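Local coordinates for putative cell invasion protein with MAC/Perforin domain (Bacteroides thetaiotaomicron VPI-5482, PDB 3KK7), which is of unknown function but carries a membrane-attack complex/perforin domain, a fold shared with pore-forming proteins, and may take part in cell invasion, at residues A61-T66 / F135-Q140; V80-L85 / S91-K96; T119-V124 / F128-G133; L173-S178 / V212-Y217. All coordinates share one frame; numbering follows the deposited sequence. Where two conformers were deposited one is given.

Contact 1 of 4, residues A61-T66 / F135-Q140; sequences AVENGT and FKFGRQ
Glu63 and Gly138 face each other where the type I beta turn from Val62 to Gly65 lies against helix 133-146, their CA atoms 5.1 Å apart. Gly138 meets the turn with its backbone, its CA 4.0 Å from Glu63 O. Phe135 and Phe137, just before the glycine in the helix, also touch the turn. Val62 meets the first of them. Its CG1, placed anti to the backbone N (chi1 174°), reaches across at about a right angle to Phe135 and lodges against the root of that side chain, 3.5 Å from Phe135 CB and equally near the CA. The same methyl lies at the edge of the Phe135 ring, close to its plane. Val62 CG2 points elsewhere, onto Phe120. Glu63, partly exposed, stretches its chain past Phe137, whose ring CD2 comes 4.5 Å from Glu63 CG, a loose and oblique touch. The turn is closed by Gly65 N donating to Val62 O at 3.2 Å, and its first two amides, Val62 N and Glu63 N, are both taken by the carboxylate of Glu210. Arg139 ties the helix to the same loop through Ser67 O and makes a salt bridge with Glu161. Within the MACPF domain the contact thus joins the loop after strand 58-60 to helix 133-146. Turn and helix segment therefore hold to each other by close apolar fit, chiefly of Val62 on Phe135, while the polar ties through Glu210 and Arg139 run to residues outside the two segments.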
loop_
_atom_site.group_PDB
_atom_site.type_symbol
_atom_site.label_atom_id
_atom_site.label_comp_id
_atom_site.label_asym_id
_atom_site.label_seq_id
_atom_site.Cartn_x
_atom_site.Cartn_y
_atom_site.Cartn_z
ATOM N N ALA A 61 -3.115 -1.541 -8.305
ATOM C CA ALA A 61 -1.991 -2.502 -8.257
ATOM C C ALA A 61 -0.775 -2.056 -9.050
ATOM O O ALA A 61 -0.838 -1.892 -10.270
ATOM C CB ALA A 61 -2.450 -3.856 -8.774
ATOM N N VAL A 62 0.336 -1.871 -8.359
ATOM C CA VAL A 62 1.569 -1.440 -9.017
ATOM C C VAL A 62 2.395 -2.685 -9.355
ATOM O O VAL A 62 2.516 -3.044 -10.517
ATOM C CB VAL A 62 2.400 -0.441 -8.137
ATOM C CG1 VAL A 62 3.756 -0.114 -8.793
ATOM C CG2 VAL A 62 1.616 0.853 -7.858
ATOM N N GLU A 63 2.910 -3.357 -8.320
ATOM C CA GLU A 63 3.808 -4.507 -8.484
ATOM C C GLU A 63 3.237 -5.616 -9.326
ATOM O O GLU A 63 3.943 -6.213 -10.124
ATOM C CB GLU A 63 4.169 -5.112 -7.118
ATOM C CG GLU A 63 5.300 -6.156 -7.159
ATOM C CD GLU A 63 5.777 -6.567 -5.761
ATOM O OE1 GLU A 63 5.028 -6.463 -4.774
ATOM O OE2 GLU A 63 6.934 -6.988 -5.637
ATOM N N ASN A 64 1.970 -5.924 -9.123
ATOM C CA ASN A 64 1.341 -7.036 -9.814
ATOM C C ASN A 64 0.366 -6.595 -10.885
ATOM O O ASN A 64 -0.551 -7.321 -11.218
ATOM C CB ASN A 64 0.609 -7.902 -8.786
ATOM C CG ASN A 64 1.567 -8.583 -7.798
ATOM O OD1 ASN A 64 1.184 -8.868 -6.652
ATOM N ND2 ASN A 64 2.807 -8.854 -8.234
ATOM N N GLY A 65 0.529 -5.400 -11.421
ATOM C CA GLY A 65 -0.393 -4.914 -12.454
ATOM C C GLY A 65 0.247 -4.996 -13.813
ATOM O O GLY A 65 1.259 -5.636 -13.997
ATOM N N THR A 66 -0.354 -4.315 -14.765
ATOM C CA THR A 66 0.161 -4.262 -16.123
ATOM C C THR A 66 1.414 -3.362 -16.274
ATOM O O THR A 66 2.135 -3.474 -17.262
ATOM C CB THR A 66 -0.899 -3.721 -17.048
ATOM O OG1 THR A 66 -1.114 -2.316 -16.757
ATOM C CG2 THR A 66 -2.193 -4.550 -16.910
ATOM N N PHE A 135 7.341 -0.928 -8.757
ATOM C CA PHE A 135 6.965 -0.374 -10.039
ATOM C C PHE A 135 7.987 -0.779 -11.101
ATOM O O PHE A 135 7.620 -1.251 -12.164
ATOM C CB PHE A 135 6.853 1.139 -9.979
ATOM C CG PHE A 135 6.622 1.756 -11.306
ATOM C CD1 PHE A 135 5.441 1.512 -11.983
ATOM C CD2 PHE A 135 7.593 2.550 -11.900
ATOM C CE1 PHE A 135 5.216 2.045 -13.230
ATOM C CE2 PHE A 135 7.396 3.104 -13.151
ATOM C CZ PHE A 135 6.214 2.849 -13.830
ATOM N N LYS A 136 9.271 -0.602 -10.803
ATOM C CA LYS A 136 10.331 -0.904 -11.784
ATOM C C LYS A 136 10.382 -2.399 -12.102
ATOM O O LYS A 136 10.603 -2.803 -13.250
ATOM C CB LYS A 136 11.696 -0.433 -11.279
ATOM C CG LYS A 136 11.804 1.046 -11.086
ATOM C CD LYS A 136 13.115 1.457 -10.443
ATOM C CE LYS A 136 13.185 2.983 -10.359
ATOM N NZ LYS A 136 14.357 3.455 -9.572
ATOM N N PHE A 137 10.168 -3.205 -11.071
ATOM C CA PHE A 137 10.124 -4.646 -11.234
ATOM C C PHE A 137 8.988 -5.062 -12.171
ATOM O O PHE A 137 9.180 -5.864 -13.057
ATOM C CB PHE A 137 9.975 -5.342 -9.873
ATOM C CG PHE A 137 9.800 -6.864 -9.977
ATOM C CD1 PHE A 137 10.909 -7.699 -10.114
ATOM C CD2 PHE A 137 8.534 -7.434 -9.976
ATOM C CE1 PHE A 137 10.761 -9.058 -10.238
ATOM C CE2 PHE A 137 8.374 -8.810 -10.095
ATOM C CZ PHE A 137 9.494 -9.624 -10.227
ATOM N N GLY A 138 7.809 -4.491 -11.962
ATOM C CA GLY A 138 6.641 -4.792 -12.775
ATOM C C GLY A 138 6.821 -4.394 -14.217
ATOM O O GLY A 138 6.392 -5.098 -15.127
ATOM N N ARG A 139 7.470 -3.272 -14.460
ATOM C CA ARG A 139 7.661 -2.873 -15.835
ATOM C C ARG A 139 8.575 -3.893 -16.507
ATOM O O ARG A 139 8.230 -4.399 -17.577
ATOM C CB ARG A 139 8.177 -1.426 -15.967
ATOM C CG ARG A 139 8.623 -0.989 -17.372
ATOM C CD ARG A 139 7.532 -1.161 -18.404
ATOM N NE ARG A 139 6.344 -0.335 -18.124
ATOM C CZ ARG A 139 6.167 0.913 -18.543
ATOM N NH1 ARG A 139 7.115 1.561 -19.236
ATOM N NH2 ARG A 139 5.042 1.535 -18.242
ATOM N N GLN A 140 9.697 -4.228 -15.862
ATOM C CA GLN A 140 10.637 -5.177 -16.437
ATOM C C GLN A 140 9.975 -6.530 -16.672
ATOM O O GLN A 140 10.234 -7.174 -17.658
ATOM C CB GLN A 140 11.877 -5.392 -15.551
ATOM C CG GLN A 140 12.891 -6.355 -16.208
ATOM C CD GLN A 140 14.218 -6.453 -15.494
ATOM O OE1 GLN A 140 14.388 -5.974 -14.380
ATOM N NE2 GLN A 140 15.169 -7.089 -16.135
#

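Contact 2 of 4, residues V80-L85 / S91-K96; sequences VNMKKL and SYINPK
A short helix followed by a short return into a long strand sets Leu85 of helix 82-88 against Tyr92, just ahead of strand 93-108. Leu85 lies over one face of the phenol ring: its CD1 stands 4.1 Å from the Tyr92 ring centroid, 25° off the normal, a CH-pi contact displaced toward the rim. The second methyl, CD2, touches the same side chain nearer its root, 3.7 Å from Tyr92 CD1. Both branches lie on one side of the ring, CD1 over its face and CD2 nearer CB, the two side chains crossing at about a right angle. One helical turn earlier, selenomethionine Met82 curls back on itself, bent at both chi2 and chi3, which brings its terminal CE to 4.0 Å from Ile93 CD1. Strand 93-108 pairs with strand 157-173 in the large antiparallel sheet of the MACPF region, and the helix packs beside the beginning of strand 93-108. Helix 177-186 adds Ile183, which touches both Leu85 and Tyr92, while Leu56 lies against Met82 and Ile93. The helix itself starts at Asn81, the N-cap, whose OD1 accepts from Lys84 N at 3.0 Å. That N-H comes from above the plane of the side-chain amide, 59° out of it, with a nearly straight 166° at the hydrogen. Tyr89, from the link between the segments, brings its ring against that of Tyr92.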
loop_
_atom_site.group_PDB
_atom_site.type_symbol
_atom_site.label_atom_id
_atom_site.label_comp_id
_atom_site.label_asym_id
_atom_site.label_seq_id
_atom_site.Cartn_x
_atom_site.Cartn_y
_atom_site.Cartn_z
ATOM N N VAL A 80 -12.882 2.364 -0.386
ATOM C CA VAL A 80 -13.948 3.228 0.094
ATOM C C VAL A 80 -15.271 2.713 -0.427
ATOM O O VAL A 80 -15.387 2.394 -1.612
ATOM C CB VAL A 80 -13.761 4.696 -0.336
ATOM C CG1 VAL A 80 -14.825 5.550 0.318
ATOM C CG2 VAL A 80 -12.371 5.209 0.057
ATOM N N ASN A 81 -16.257 2.588 0.468
ATOM C CA ASN A 81 -17.645 2.358 0.043
ATOM C C ASN A 81 -18.245 3.683 -0.465
ATOM O O ASN A 81 -18.899 4.403 0.295
ATOM C CB ASN A 81 -18.486 1.777 1.182
ATOM C CG ASN A 81 -19.918 1.434 0.749
ATOM O OD1 ASN A 81 -20.375 1.878 -0.284
ATOM N ND2 ASN A 81 -20.612 0.640 1.544
HETATM N N MSE A 82 -18.012 3.973 -1.755
HETATM C CA MSE A 82 -18.435 5.208 -2.418
HETATM C C MSE A 82 -19.933 5.438 -2.438
HETATM O O MSE A 82 -20.383 6.555 -2.261
HETATM C CB MSE A 82 -17.931 5.230 -3.861
HETATM C CG MSE A 82 -16.435 5.359 -3.976
HETATM SE SE MSE A 82 -15.696 7.035 -3.235
HETATM C CE MSE A 82 -16.644 8.225 -4.432
ATOM N N LYS A 83 -20.705 4.398 -2.687
ATOM C CA LYS A 83 -22.139 4.545 -2.708
ATOM C C LYS A 83 -22.598 5.021 -1.324
ATOM O O LYS A 83 -23.384 5.957 -1.215
ATOM C CB LYS A 83 -22.831 3.246 -3.119
ATOM C CG LYS A 83 -24.367 3.215 -2.875
ATOM C CD LYS A 83 -24.998 1.895 -3.345
ATOM C CE LYS A 83 -26.534 1.968 -3.430
ATOM N NZ LYS A 83 -27.212 1.891 -2.103
ATOM N N LYS A 84 -22.107 4.387 -0.272
ATOM C CA LYS A 84 -22.506 4.789 1.075
ATOM C C LYS A 84 -22.036 6.206 1.411
ATOM O O LYS A 84 -22.779 6.992 1.986
ATOM C CB LYS A 84 -21.980 3.815 2.116
ATOM C CG LYS A 84 -22.594 4.007 3.517
ATOM C CD LYS A 84 -21.836 3.182 4.556
ATOM C CE LYS A 84 -22.508 3.260 5.917
ATOM N NZ LYS A 84 -22.553 1.895 6.566
ATOM N N LEU A 85 -20.810 6.530 1.045
ATOM C CA LEU A 85 -20.253 7.850 1.331
ATOM C C LEU A 85 -21.062 8.936 0.653
ATOM O O LEU A 85 -21.380 9.938 1.269
ATOM C CB LEU A 85 -18.782 7.940 0.894
ATOM C CG LEU A 85 -18.051 9.284 1.045
ATOM C CD1 LEU A 85 -17.834 9.677 2.487
ATOM C CD2 LEU A 85 -16.712 9.193 0.296
ATOM N N SER A 91 -20.693 15.786 -1.888
ATOM C CA SER A 91 -19.635 16.686 -2.343
ATOM C C SER A 91 -18.240 16.050 -2.200
ATOM O O SER A 91 -17.302 16.657 -2.624
ATOM C CB SER A 91 -19.694 18.020 -1.585
ATOM O OG SER A 91 -19.255 17.846 -0.247
ATOM N N TYR A 92 -18.123 14.842 -1.636
ATOM C CA TYR A 92 -16.828 14.152 -1.562
ATOM C C TYR A 92 -16.301 13.740 -2.932
ATOM O O TYR A 92 -15.120 13.446 -3.073
ATOM C CB TYR A 92 -16.888 12.906 -0.644
ATOM C CG TYR A 92 -16.601 13.191 0.835
ATOM C CD1 TYR A 92 -15.602 12.506 1.532
ATOM C CD2 TYR A 92 -17.336 14.153 1.523
ATOM C CE1 TYR A 92 -15.344 12.783 2.879
ATOM C CE2 TYR A 92 -17.089 14.429 2.852
ATOM C CZ TYR A 92 -16.103 13.749 3.532
ATOM O OH TYR A 92 -15.906 14.066 4.848
ATOM N N ILE A 93 -17.182 13.673 -3.926
ATOM C CA ILE A 93 -16.780 13.338 -5.283
ATOM C C ILE A 93 -16.846 14.621 -6.064
ATOM O O ILE A 93 -17.623 15.472 -5.746
ATOM C CB ILE A 93 -17.685 12.260 -5.929
ATOM C CG1 ILE A 93 -17.004 11.724 -7.199
ATOM C CG2 ILE A 93 -19.079 12.816 -6.253
ATOM C CD1 ILE A 93 -17.537 10.373 -7.712
ATOM N N ASN A 94 -16.022 14.759 -7.083
ATOM C CA ASN A 94 -15.941 15.989 -7.833
ATOM C C ASN A 94 -15.488 15.694 -9.247
ATOM O O ASN A 94 -14.294 15.578 -9.499
ATOM C CB ASN A 94 -14.949 16.919 -7.148
ATOM C CG ASN A 94 -14.680 18.186 -7.943
ATOM O OD1 ASN A 94 -15.372 18.480 -8.928
ATOM N ND2 ASN A 94 -13.656 18.936 -7.531
ATOM N N PRO A 95 -16.442 15.547 -10.173
ATOM C CA PRO A 95 -16.125 15.328 -11.581
ATOM C C PRO A 95 -15.950 16.624 -12.329
ATOM O O PRO A 95 -16.520 17.616 -11.947
ATOM C CB PRO A 95 -17.363 14.590 -12.114
ATOM C CG PRO A 95 -18.441 14.747 -11.074
ATOM C CD PRO A 95 -17.896 15.554 -9.933
ATOM N N LYS A 96 -15.136 16.623 -13.369
ATOM C CA LYS A 96 -14.959 17.801 -14.225
ATOM C C LYS A 96 -14.759 17.369 -15.670
ATOM O O LYS A 96 -13.854 16.603 -15.972
ATOM C CB LYS A 96 -13.777 18.690 -13.782
ATOM C CG LYS A 96 -13.305 19.670 -14.883
ATOM C CD LYS A 96 -12.738 20.993 -14.369
ATOM C CE LYS A 96 -13.116 22.113 -15.333
ATOM N NZ LYS A 96 -12.412 23.386 -15.067
#

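Contact 3 of 4, residues T119-V124 / F128-G133; sequences TFTKTV and FSLNLG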
loop_
_atom_site.group_PDB
_atom_site.type_symbol
_atom_site.label_atom_id
_atom_site.label_comp_id
_atom_site.label_asym_id
_atom_site.label_seq_id
_atom_site.Cartn_x
_atom_site.Cartn_y
_atom_site.Cartn_z
ATOM N N THR A 119 7.415 9.893 -13.953
ATOM C CA THR A 119 6.067 9.671 -14.476
ATOM C C THR A 119 5.130 9.017 -13.442
ATOM O O THR A 119 3.995 9.498 -13.224
ATOM C CB THR A 119 6.110 8.848 -15.802
ATOM O OG1 THR A 119 7.048 9.461 -16.711
ATOM C CG2 THR A 119 4.719 8.764 -16.453
ATOM N N PHE A 120 5.605 7.929 -12.827
ATOM C CA PHE A 120 4.851 7.246 -11.754
ATOM C C PHE A 120 4.959 7.985 -10.420
ATOM O O PHE A 120 3.949 8.188 -9.746
ATOM C CB PHE A 120 5.307 5.797 -11.572
ATOM C CG PHE A 120 4.632 5.104 -10.441
ATOM C CD1 PHE A 120 3.268 4.984 -10.417
ATOM C CD2 PHE A 120 5.353 4.611 -9.373
ATOM C CE1 PHE A 120 2.627 4.366 -9.353
ATOM C CE2 PHE A 120 4.711 4.005 -8.306
ATOM C CZ PHE A 120 3.349 3.881 -8.306
ATOM N N THR A 121 6.177 8.413 -10.075
ATOM C CA THR A 121 6.457 9.093 -8.821
ATOM C C THR A 121 5.486 10.212 -8.511
ATOM O O THR A 121 4.984 10.333 -7.385
ATOM C CB THR A 121 7.867 9.671 -8.849
ATOM O OG1 THR A 121 8.794 8.583 -8.963
ATOM C CG2 THR A 121 8.170 10.533 -7.599
ATOM N N LYS A 122 5.213 11.036 -9.511
ATOM C CA LYS A 122 4.377 12.210 -9.286
ATOM C C LYS A 122 2.899 11.893 -9.162
ATOM O O LYS A 122 2.148 12.771 -8.746
ATOM C CB LYS A 122 4.608 13.256 -10.363
ATOM C CG LYS A 122 4.037 12.930 -11.713
ATOM C CD LYS A 122 4.577 13.959 -12.727
ATOM C CE LYS A 122 4.003 13.765 -14.111
ATOM N NZ LYS A 122 4.343 14.929 -14.991
ATOM N N THR A 123 2.484 10.667 -9.528
ATOM C CA THR A 123 1.104 10.209 -9.300
ATOM C C THR A 123 0.809 9.873 -7.829
ATOM O O THR A 123 -0.331 9.850 -7.423
ATOM C CB THR A 123 0.718 8.964 -10.129
ATOM O OG1 THR A 123 1.324 7.789 -9.566
ATOM C CG2 THR A 123 1.098 9.131 -11.559
ATOM N N VAL A 124 1.831 9.586 -7.046
ATOM C CA VAL A 124 1.639 9.245 -5.647
ATOM C C VAL A 124 1.654 10.513 -4.823
ATOM O O VAL A 124 2.402 11.459 -5.107
ATOM C CB VAL A 124 2.706 8.247 -5.164
ATOM C CG1 VAL A 124 2.486 7.869 -3.684
ATOM C CG2 VAL A 124 2.705 6.989 -6.075
ATOM N N PHE A 128 4.666 11.278 0.631
ATOM C CA PHE A 128 4.703 9.883 1.049
ATOM C C PHE A 128 6.035 9.246 0.658
ATOM O O PHE A 128 6.541 9.534 -0.399
ATOM C CB PHE A 128 3.563 9.171 0.371
ATOM C CG PHE A 128 3.577 7.711 0.544
ATOM C CD1 PHE A 128 3.152 7.153 1.729
ATOM C CD2 PHE A 128 3.998 6.875 -0.497
ATOM C CE1 PHE A 128 3.145 5.778 1.893
ATOM C CE2 PHE A 128 3.991 5.493 -0.350
ATOM C CZ PHE A 128 3.575 4.941 0.849
ATOM N N SER A 129 6.594 8.387 1.511
ATOM C CA SER A 129 7.845 7.668 1.190
ATOM C C SER A 129 7.572 6.589 0.177
ATOM O O SER A 129 7.105 5.499 0.528
ATOM C CB SER A 129 8.472 6.984 2.404
ATOM O OG SER A 129 8.469 7.849 3.507
ATOM N N LEU A 130 7.906 6.873 -1.069
ATOM C CA LEU A 130 7.590 5.950 -2.145
ATOM C C LEU A 130 8.753 5.001 -2.447
ATOM O O LEU A 130 9.870 5.427 -2.654
ATOM C CB LEU A 130 7.170 6.730 -3.399
ATOM C CG LEU A 130 6.767 5.879 -4.581
ATOM C CD1 LEU A 130 5.592 4.946 -4.221
ATOM C CD2 LEU A 130 6.472 6.781 -5.738
ATOM N N ASN A 131 8.463 3.705 -2.443
ATOM C CA ASN A 131 9.387 2.689 -2.891
ATOM C C ASN A 131 9.103 2.427 -4.359
ATOM O O ASN A 131 8.058 1.907 -4.696
ATOM C CB ASN A 131 9.213 1.393 -2.097
ATOM C CG ASN A 131 10.273 0.325 -2.476
ATOM O OD1 ASN A 131 11.077 0.560 -3.363
ATOM N ND2 ASN A 131 10.253 -0.840 -1.810
ATOM N N LEU A 132 10.048 2.772 -5.221
ATOM C CA LEU A 132 9.917 2.562 -6.649
ATOM C C LEU A 132 10.244 1.147 -7.127
ATOM O O LEU A 132 9.869 0.792 -8.247
ATOM C CB LEU A 132 10.792 3.566 -7.387
ATOM C CG LEU A 132 10.319 5.018 -7.328
ATOM C CD1 LEU A 132 11.393 5.954 -7.846
ATOM C CD2 LEU A 132 8.974 5.169 -8.140
ATOM N N GLY A 133 10.920 0.343 -6.294
ATOM C CA GLY A 133 11.299 -1.031 -6.655
ATOM C C GLY A 133 10.189 -1.849 -7.311
ATOM O O GLY A 133 10.352 -2.388 -8.409
#
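Leu130 is the main bump here: its CD2 pushes into a hollow walled by Phe120, Thr121 and Val124. The methyl lies 3.8 Å from Val124 CG2 and 3.9 Å from Thr121 CA, with the Phe120 ring set obliquely to it. Leu132, the next inward-reaching residue, fills a second dip. With CG anti to the carbonyl carbon (chi1 -70°), its CD2 sits in the corner formed by the edge of the Phe120 ring, 3.9 Å from CD2 of that ring, and Thr121 OG1 at 3.5 Å; the threonine hydroxyl is bonded to Glu115. At the other end Val124 CG1 is the bump, resting 3.7 Å from Phe128 CD2 at an oblique angle to the ring. On the hollowed side Phe120 O accepts from Thr123 OG1 at 2.7 Å, in the carbonyl plane. The backbone N of the same threonine is a second donor to that oxygen. Phe211 of strand 211-218 touches Val124 and Leu130, and His363 of helix 353-363 lies against Phe128 and Leu130. Asn131 OD1 accepts from Gly133 N, a capping bond at the entry to helix 133-146. This is a chain reversal in which a 3-10 turn packs against an extended segment, within the loop joining strand 93-108 to helix 133-146 of the MACPF fold.

Contact 4 of 4, residues L173-S178 / V212-Y217; sequences LQTAPS and VLTGYY. With EDO (1,2-ethanediol), chain D.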
loop_
_atom_site.group_PDB
_atom_site.type_symbol
_atom_site.label_atom_id
_atom_site.label_comp_id
_atom_site.label_asym_id
_atom_site.label_seq_id
_atom_site.Cartn_x
_atom_site.Cartn_y
_atom_site.Cartn_z
ATOM N N LEU A 173 -11.657 12.329 -5.567
ATOM C CA LEU A 173 -12.232 12.125 -4.245
ATOM C C LEU A 173 -11.604 13.163 -3.349
ATOM O O LEU A 173 -10.401 13.457 -3.473
ATOM C CB LEU A 173 -11.883 10.753 -3.685
ATOM C CG LEU A 173 -12.324 10.333 -2.271
ATOM C CD1 LEU A 173 -13.804 10.137 -2.165
ATOM C CD2 LEU A 173 -11.613 9.012 -1.981
ATOM N N GLN A 174 -12.414 13.717 -2.456
ATOM C CA GLN A 174 -11.970 14.663 -1.447
ATOM C C GLN A 174 -10.855 14.041 -0.627
ATOM O O GLN A 174 -11.019 12.947 -0.127
ATOM C CB GLN A 174 -13.151 14.977 -0.527
ATOM C CG GLN A 174 -12.830 15.801 0.715
ATOM C CD GLN A 174 -12.272 17.149 0.381
ATOM O OE1 GLN A 174 -11.367 17.618 1.059
ATOM N NE2 GLN A 174 -12.790 17.779 -0.675
ATOM N N THR A 175 -9.729 14.726 -0.483
ATOM C CA THR A 175 -8.639 14.149 0.301
ATOM C C THR A 175 -8.155 14.969 1.501
ATOM O O THR A 175 -7.107 14.660 2.062
ATOM C CB THR A 175 -7.464 13.745 -0.610
ATOM O OG1 THR A 175 -7.026 14.877 -1.347
ATOM C CG2 THR A 175 -7.907 12.610 -1.572
ATOM N N ALA A 176 -8.914 15.969 1.943
ATOM C CA ALA A 176 -8.539 16.650 3.175
ATOM C C ALA A 176 -8.418 15.591 4.278
ATOM O O ALA A 176 -9.276 14.688 4.388
ATOM C CB ALA A 176 -9.534 17.732 3.579
ATOM N N PRO A 177 -7.338 15.683 5.077
ATOM C CA PRO A 177 -7.073 14.700 6.129
ATOM C C PRO A 177 -8.282 14.391 6.977
ATOM O O PRO A 177 -8.494 13.230 7.306
ATOM C CB PRO A 177 -5.982 15.361 6.979
ATOM C CG PRO A 177 -5.235 16.235 6.019
ATOM C CD PRO A 177 -6.276 16.711 4.999
ATOM N N SER A 178 -9.061 15.409 7.322
ATOM C CA SER A 178 -10.273 15.232 8.124
ATOM C C SER A 178 -11.363 14.444 7.364
ATOM O O SER A 178 -12.143 13.698 7.958
ATOM C CB SER A 178 -10.809 16.587 8.587
ATOM O OG SER A 178 -10.003 17.139 9.642
ATOM N N VAL A 212 -4.747 3.672 -3.143
ATOM C CA VAL A 212 -6.169 3.967 -3.375
ATOM C C VAL A 212 -6.312 5.083 -4.401
ATOM O O VAL A 212 -5.652 6.121 -4.311
ATOM C CB VAL A 212 -6.892 4.329 -2.082
ATOM C CG1 VAL A 212 -8.363 4.460 -2.336
ATOM C CG2 VAL A 212 -6.638 3.280 -1.050
ATOM N N LEU A 213 -7.172 4.855 -5.388
ATOM C CA LEU A 213 -7.430 5.856 -6.438
ATOM C C LEU A 213 -8.240 7.065 -5.900
ATOM O O LEU A 213 -9.389 6.912 -5.545
ATOM C CB LEU A 213 -8.184 5.200 -7.622
ATOM C CG LEU A 213 -7.332 4.248 -8.477
ATOM C CD1 LEU A 213 -8.183 3.179 -9.188
ATOM C CD2 LEU A 213 -6.451 5.006 -9.503
ATOM N N THR A 214 -7.625 8.246 -5.880
ATOM C CA THR A 214 -8.260 9.501 -5.500
ATOM C C THR A 214 -8.356 10.517 -6.643
ATOM O O THR A 214 -9.176 11.460 -6.564
ATOM C CB THR A 214 -7.484 10.211 -4.364
ATOM O OG1 THR A 214 -6.167 10.546 -4.822
ATOM C CG2 THR A 214 -7.385 9.350 -3.112
ATOM N N GLY A 215 -7.517 10.361 -7.679
ATOM C CA GLY A 215 -7.490 11.312 -8.814
ATOM C C GLY A 215 -7.056 10.708 -10.149
ATOM O O GLY A 215 -5.905 10.349 -10.345
ATOM N N TYR A 216 -7.974 10.596 -11.097
ATOM C CA TYR A 216 -7.624 10.033 -12.392
ATOM C C TYR A 216 -8.311 10.730 -13.529
ATOM O O TYR A 216 -9.153 11.594 -13.305
ATOM C CB TYR A 216 -7.932 8.540 -12.433
ATOM C CG TYR A 216 -9.382 8.095 -12.258
ATOM C CD1 TYR A 216 -10.227 7.927 -13.351
ATOM C CD2 TYR A 216 -9.871 7.752 -10.986
ATOM C CE1 TYR A 216 -11.528 7.451 -13.188
ATOM C CE2 TYR A 216 -11.169 7.297 -10.803
ATOM C CZ TYR A 216 -12.003 7.138 -11.901
ATOM O OH TYR A 216 -13.302 6.671 -11.679
ATOM N N TYR A 217 -7.927 10.350 -14.751
ATOM C CA TYR A 217 -8.556 10.854 -15.968
ATOM C C TYR A 217 -9.340 9.757 -16.642
ATOM O O TYR A 217 -9.019 8.579 -16.492
ATOM C CB TYR A 217 -7.502 11.365 -16.925
ATOM C CG TYR A 217 -6.744 12.552 -16.403
ATOM C CD1 TYR A 217 -7.272 13.828 -16.502
ATOM C CD2 TYR A 217 -5.494 12.399 -15.807
ATOM C CE1 TYR A 217 -6.568 14.916 -16.044
ATOM C CE2 TYR A 217 -4.790 13.475 -15.346
ATOM C CZ TYR A 217 -5.338 14.729 -15.464
ATOM O OH TYR A 217 -4.659 15.798 -14.999
HETATM C C1 EDO D . -8.924 19.415 7.165
HETATM O O1 EDO D . -8.264 18.175 7.142
HETATM C C2 EDO D . -8.394 20.089 8.403
HETATM O O2 EDO D . -6.968 20.113 8.235
HETATM O O HOH W 1 -8.675 14.381 -5.235
#
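A water bridges two carbonyls, Leu173 O and Thr214 O, beside a direct backbone bond at the point where strand 211-218 is interrupted. These groups lie in the large antiparallel sheet of the MACPF region, where strand 157-173 runs out beside strand 211-218 and the chain turns toward helix 177-186. The direct bond, from Leu173 N to Thr214 O, is 2.8 Å long and close to straight, 164° at the hydrogen, with the donor tilted 16° from the carbonyl plane. The water donates to Leu173 O at 2.6 Å and to Thr214 O at 3.2 Å, so it links the two carbonyls where the chains begin to part. Beyond the last strand residue, Thr175 keeps touch through its methyl: Thr175 CG2 lies 3.6 Å from Thr214 CG2, the two side chains crossing at about a right angle. In both threonines CG2 is anti to the carbonyl carbon, which lets the methyls meet. The Thr175 hydroxyl has a weak bond to Tyr344 OH instead. The first side-chain bond of Leu173 points toward the strand, CB lying 4.0 Å from Thr214 O, and the leucine also packs on Leu56. Gln174 turns away and folds back on the chain, its OE1 accepting from Ala176 N at 3.1 Å just before the helix. At the start of that helix a 1,2-ethanediol, probably from the crystallisation liquor, accepts through O1 from Ser178 N at 2.9 Å.

How the contacts relate
All four contacts lie in the MACPF domain and form two neighbouring pairs. Contacts 1 and 3, centres about 12 Å apart, touch where Phe120 meets Val62 and stacks on Phe135. Contacts 2 and 4, centres about 9 Å apart, meet where Leu173 packs on Met82 and Leu85 and Tyr92 O probably bonds to Gln174 N. The pairs do not touch; contacts 3 and 4 come within about 6 Å at their nearest atoms. Along the chain, contacts 2 and 3 are nested in the loop closed by contact 1, and contact 4 follows. Contacts 2 and 4 bring helix 82-88 and the chain leading to helix 177-186 onto the large antiparallel sheet, while 1 and 3 pack the loops round helix 133-146.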